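Local coordinates for trehalose-6-phosphate phosphatase (Candida albicans, PDB 5DXF), which is, in this N-terminal fragment, a glycosyltransferase family 20 domain, a family expected to have the GT-B fold of two Rossmann-like domains, at residues 336-341 against 369-374; 345-350 against 384-389. All coordinates share one frame; numbering follows the deposited sequence.

How the contacts relate
Contact 1 joins two neighbouring parallel strands, and contact 2 joins the two helices that pack over one face of them; the contact centres lie about 10 Å apart. Helix 346-359 lies between strands 332-339 and 367-374 in the chain and helix 381-398 follows the second strand, so the segments of the two contacts alternate in sequence. Lys349 carries the polar link: its NZ forms a salt bridge with Asp338 OD2 at 2.9 Å and a probable hydrogen bond with Gln371 OE1, also at 2.9 Å. Leu340, just past the first strand, supplies an apolar link, its CD2 lying 3.9 Å from Val387 CG2 and its CD1 reaching the CG of Glu384.

Contact 1 (336-341 against 369-374)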
# COMPACT_ATOMS: atom_id res chain seq x y z
N GLY A 336 6.69 -13.68 5.32
CA GLY A 336 5.95 -12.70 4.55
C GLY A 336 4.73 -12.20 5.29
O GLY A 336 4.18 -12.90 6.14
N ARG A 337 4.31 -10.97 4.98
CA ARG A 337 3.07 -10.43 5.50
C ARG A 337 2.25 -9.80 4.39
O ARG A 337 2.66 -8.81 3.78
CB ARG A 337 3.32 -9.39 6.60
CG ARG A 337 2.03 -8.89 7.25
CD ARG A 337 2.28 -7.90 8.38
NE ARG A 337 2.72 -6.60 7.90
CZ ARG A 337 2.83 -5.51 8.66
NH1 ARG A 337 2.51 -5.57 9.95
NH2 ARG A 337 3.24 -4.37 8.14
N ASP A 338 1.08 -10.37 4.12
CA ASP A 338 0.22 -9.87 3.07
C ASP A 338 -1.24 -9.93 3.50
O ASP A 338 -1.61 -10.76 4.32
CB ASP A 338 0.41 -10.66 1.78
CG ASP A 338 1.85 -10.66 1.30
OD1 ASP A 338 2.23 -9.70 0.59
OD2 ASP A 338 2.59 -11.60 1.62
N ARG A 339 -2.06 -9.04 2.95
CA ARG A 339 -3.50 -9.14 3.12
C ARG A 339 -4.01 -10.35 2.36
O ARG A 339 -3.49 -10.68 1.29
CB ARG A 339 -4.20 -7.87 2.64
CG ARG A 339 -4.06 -6.68 3.59
CD ARG A 339 -4.70 -5.43 3.00
NE ARG A 339 -4.94 -4.41 4.01
CZ ARG A 339 -5.56 -3.26 3.78
NH1 ARG A 339 -6.02 -2.98 2.56
NH2 ARG A 339 -5.74 -2.39 4.76
N LEU A 340 -5.05 -11.00 2.86
CA LEU A 340 -5.52 -12.19 2.18
C LEU A 340 -6.45 -11.71 1.09
O LEU A 340 -7.57 -11.30 1.35
CB LEU A 340 -6.27 -13.09 3.14
CG LEU A 340 -5.48 -14.23 3.76
CD1 LEU A 340 -6.40 -15.21 4.47
CD2 LEU A 340 -4.67 -14.92 2.69
N ASP A 341 -5.96 -11.77 -0.13
CA ASP A 341 -6.58 -11.14 -1.27
C ASP A 341 -6.19 -11.83 -2.55
O ASP A 341 -5.27 -12.62 -2.57
CB ASP A 341 -6.15 -9.69 -1.35
CG ASP A 341 -7.30 -8.76 -1.26
OD1 ASP A 341 -8.41 -9.17 -1.64
OD2 ASP A 341 -7.11 -7.62 -0.81
N LEU A 369 7.70 -21.96 6.29
CA LEU A 369 7.10 -20.76 5.72
C LEU A 369 6.19 -20.10 6.75
O LEU A 369 5.20 -20.69 7.18
CB LEU A 369 6.33 -21.09 4.44
CG LEU A 369 5.71 -19.94 3.63
CD1 LEU A 369 5.73 -20.26 2.14
CD2 LEU A 369 4.29 -19.65 4.07
N ILE A 370 6.52 -18.87 7.15
CA ILE A 370 5.69 -18.13 8.09
C ILE A 370 4.92 -17.03 7.36
O ILE A 370 5.52 -16.10 6.82
CB ILE A 370 6.53 -17.50 9.22
CG1 ILE A 370 7.18 -18.60 10.06
CG2 ILE A 370 5.67 -16.60 10.09
CD1 ILE A 370 8.28 -18.11 10.97
N GLN A 371 3.60 -17.15 7.35
CA GLN A 371 2.74 -16.17 6.72
C GLN A 371 1.81 -15.52 7.74
O GLN A 371 1.01 -16.20 8.39
CB GLN A 371 1.91 -16.81 5.59
CG GLN A 371 1.11 -15.81 4.77
CD GLN A 371 1.99 -14.91 3.92
OE1 GLN A 371 3.06 -15.32 3.47
NE2 GLN A 371 1.54 -13.68 3.71
N VAL A 372 1.93 -14.20 7.89
CA VAL A 372 0.99 -13.44 8.70
C VAL A 372 0.08 -12.65 7.77
O VAL A 372 0.55 -11.88 6.93
CB VAL A 372 1.70 -12.50 9.69
CG1 VAL A 372 2.97 -11.94 9.07
CG2 VAL A 372 0.77 -11.38 10.14
N SER A 373 -1.23 -12.85 7.91
CA SER A 373 -2.18 -12.29 6.96
C SER A 373 -3.15 -11.30 7.61
O SER A 373 -3.45 -11.38 8.80
CB SER A 373 -2.96 -13.41 6.27
OG SER A 373 -3.42 -14.36 7.21
N SER A 374 -3.65 -10.38 6.79
CA SER A 374 -4.63 -9.40 7.22
C SER A 374 -5.96 -9.69 6.53
O SER A 374 -5.98 -10.16 5.40
CB SER A 374 -4.15 -7.98 6.90
OG SER A 374 -2.78 -7.83 7.25
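Gly336 pairs with Gln371 in the first of four parallel bridges between the two segments, which continue through Arg337-Val372 and Asp338-Ser373 to Arg339-Ser374. The strands belong to a right-handed beta-alpha-beta crossover of the Rossmann-like kind, strand 332-339 being an outermost strand of its sheet and strand 367-374 the middle one. Gly336 is gripped through both backbone polar atoms: its N donates to Ile370 O at 3.1 Å, and its O accepts from Val372 N. Asp338 repeats the pattern, its N giving to Val372 O and its O taking Ser374 N at 3.2 Å. Beyond the strand end, Leu340 N closes on Ser374 O at 2.8 Å.

On the face shared by Asp338, Gln371 and Ser373, Asp338 OD2, both ends of the Gln371 amide and Ser373 OG all have hydrogen-bonding partners. Gln371 NE2 donates to Asp338 OD2 at 3.1 Å, using the anti lone pair of that oxygen; carboxylate and amide are nearly coplanar, 15° apart. With CG of Gln371 anti to the backbone N (chi1 -173°) and a bend at chi2 (69°), the amide turns back over Gly336, which presents no side chain there. OD2 also has the salt bridge to Lys349, which probably hydrogen-bonds Gln371 OE1. Ser373 OG is hydrogen-bonded to His408 NE2 on the third strand.

On the other face, Arg337 crosses Val372 before its guanidinium makes a cation-pi contact with Tyr418. Further along, Arg339 CG rests on Ser374 CB at 3.6 Å, while Arg337 CB packs against Val372 CG1, also at 3.6 Å.

Contact 2 (345-350 against 384-389); sequences GVIQKL and ETRVTE
The guanidinium of Arg386 has the tip of Ile347 over one of its faces, CD1 standing 3.8 Å above the plane at its centre, 3.9 Å from Arg386 CZ. The other branch, Ile347 CG2, comes near Arg386 NH2. A bend at chi3 (63°) in the arginine turns this flat group across the end of the isoleucine, and the two side chains meet at about a right angle. Deeper in the contact, Val387 fits among three residues of the facing helix. Its CG2 meets Ile347 CG1 at 3.6 Å and Val346 CG1 at 3.9 Å, whereas its CG1 lies 3.6 Å from Leu350 CD1. Ile390, a turn on, extends this apolar row against Ile347 and Leu350. The axes of segments 346-350 and 384-389 run nearly parallel (13°) and approach to 9.5 Å, as neighbouring crossover helices on one side of a Rossmann-like sheet do. The helices are thus joined by apolar packing round Val387, plus an isoleucine methyl laid on the guanidinium of Arg386, whose charge stays at the exposed margin.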
# COMPACT_ATOMS: atom_id res chain seq x y z
N GLY A 345 -1.39 -12.26 -3.84
CA GLY A 345 -0.78 -13.47 -4.34
C GLY A 345 -0.26 -14.47 -3.32
O GLY A 345 0.80 -15.06 -3.51
N VAL A 346 -1.02 -14.68 -2.25
CA VAL A 346 -0.65 -15.67 -1.24
C VAL A 346 -0.78 -17.08 -1.81
O VAL A 346 0.04 -17.96 -1.54
CB VAL A 346 -1.51 -15.53 0.03
CG1 VAL A 346 -1.13 -16.58 1.06
CG2 VAL A 346 -1.36 -14.13 0.61
N ILE A 347 -1.83 -17.29 -2.60
CA ILE A 347 -2.09 -18.58 -3.24
C ILE A 347 -0.92 -19.03 -4.11
O ILE A 347 -0.49 -20.18 -4.05
CB ILE A 347 -3.37 -18.52 -4.09
CG1 ILE A 347 -4.60 -18.39 -3.19
CG2 ILE A 347 -3.49 -19.75 -4.98
CD1 ILE A 347 -5.86 -18.00 -3.91
N GLN A 348 -0.41 -18.11 -4.93
CA GLN A 348 0.72 -18.40 -5.80
C GLN A 348 1.97 -18.73 -4.99
O GLN A 348 2.76 -19.59 -5.37
CB GLN A 348 0.99 -17.23 -6.75
CG GLN A 348 -0.05 -17.05 -7.85
CD GLN A 348 -1.38 -16.54 -7.34
OE1 GLN A 348 -1.43 -15.74 -6.41
NE2 GLN A 348 -2.46 -17.01 -7.95
N LYS A 349 2.13 -18.03 -3.87
CA LYS A 349 3.25 -18.27 -2.97
C LYS A 349 3.19 -19.68 -2.40
O LYS A 349 4.19 -20.39 -2.36
CB LYS A 349 3.26 -17.24 -1.84
CG LYS A 349 4.43 -17.37 -0.87
CD LYS A 349 4.28 -16.43 0.31
CE LYS A 349 4.01 -15.00 -0.14
NZ LYS A 349 4.01 -14.05 1.00
N LEU A 350 2.00 -20.07 -1.96
CA LEU A 350 1.80 -21.39 -1.37
C LEU A 350 1.95 -22.51 -2.39
O LEU A 350 2.47 -23.58 -2.08
CB LEU A 350 0.43 -21.47 -0.70
CG LEU A 350 0.22 -20.51 0.47
CD1 LEU A 350 -1.19 -20.62 1.01
CD2 LEU A 350 1.24 -20.76 1.57
N GLU A 384 -9.49 -16.94 1.16
CA GLU A 384 -9.11 -17.49 2.45
C GLU A 384 -9.31 -19.01 2.46
O GLU A 384 -8.49 -19.75 3.01
CB GLU A 384 -9.92 -16.85 3.58
CG GLU A 384 -9.47 -17.28 4.96
CD GLU A 384 -10.37 -16.76 6.07
OE1 GLU A 384 -11.02 -15.71 5.89
OE2 GLU A 384 -10.44 -17.43 7.13
N THR A 385 -10.38 -19.47 1.81
CA THR A 385 -10.69 -20.90 1.76
C THR A 385 -9.65 -21.68 0.94
O THR A 385 -9.21 -22.75 1.35
CB THR A 385 -12.10 -21.15 1.16
OG1 THR A 385 -13.09 -20.52 1.99
CG2 THR A 385 -12.40 -22.64 1.08
N ARG A 386 -9.27 -21.13 -0.20
CA ARG A 386 -8.28 -21.76 -1.07
C ARG A 386 -6.89 -21.77 -0.42
O ARG A 386 -6.25 -22.81 -0.35
CB ARG A 386 -8.21 -21.05 -2.42
CG ARG A 386 -9.46 -21.19 -3.28
CD ARG A 386 -9.31 -20.38 -4.56
NE ARG A 386 -8.22 -20.88 -5.38
CZ ARG A 386 -7.76 -20.27 -6.47
NH1 ARG A 386 -8.30 -19.13 -6.87
NH2 ARG A 386 -6.75 -20.80 -7.15
N VAL A 387 -6.45 -20.59 0.03
CA VAL A 387 -5.20 -20.44 0.77
C VAL A 387 -5.09 -21.48 1.87
O VAL A 387 -4.08 -22.19 2.00
CB VAL A 387 -5.06 -19.04 1.41
CG1 VAL A 387 -4.07 -19.06 2.57
CG2 VAL A 387 -4.65 -18.01 0.37
N THR A 388 -6.16 -21.54 2.65
CA THR A 388 -6.26 -22.45 3.77
C THR A 388 -6.20 -23.92 3.35
O THR A 388 -5.54 -24.73 4.01
CB THR A 388 -7.57 -22.19 4.51
OG1 THR A 388 -7.46 -20.97 5.26
CG2 THR A 388 -7.85 -23.29 5.43
N GLU A 389 -6.88 -24.25 2.27
CA GLU A 389 -6.86 -25.60 1.73
C GLU A 389 -5.45 -26.01 1.34
O GLU A 389 -5.00 -27.11 1.65
CB GLU A 389 -7.82 -25.72 0.54
CG GLU A 389 -7.78 -27.07 -0.18
CD GLU A 389 -8.86 -27.21 -1.23
OE1 GLU A 389 -8.76 -28.12 -2.08
OE2 GLU A 389 -9.83 -26.41 -1.20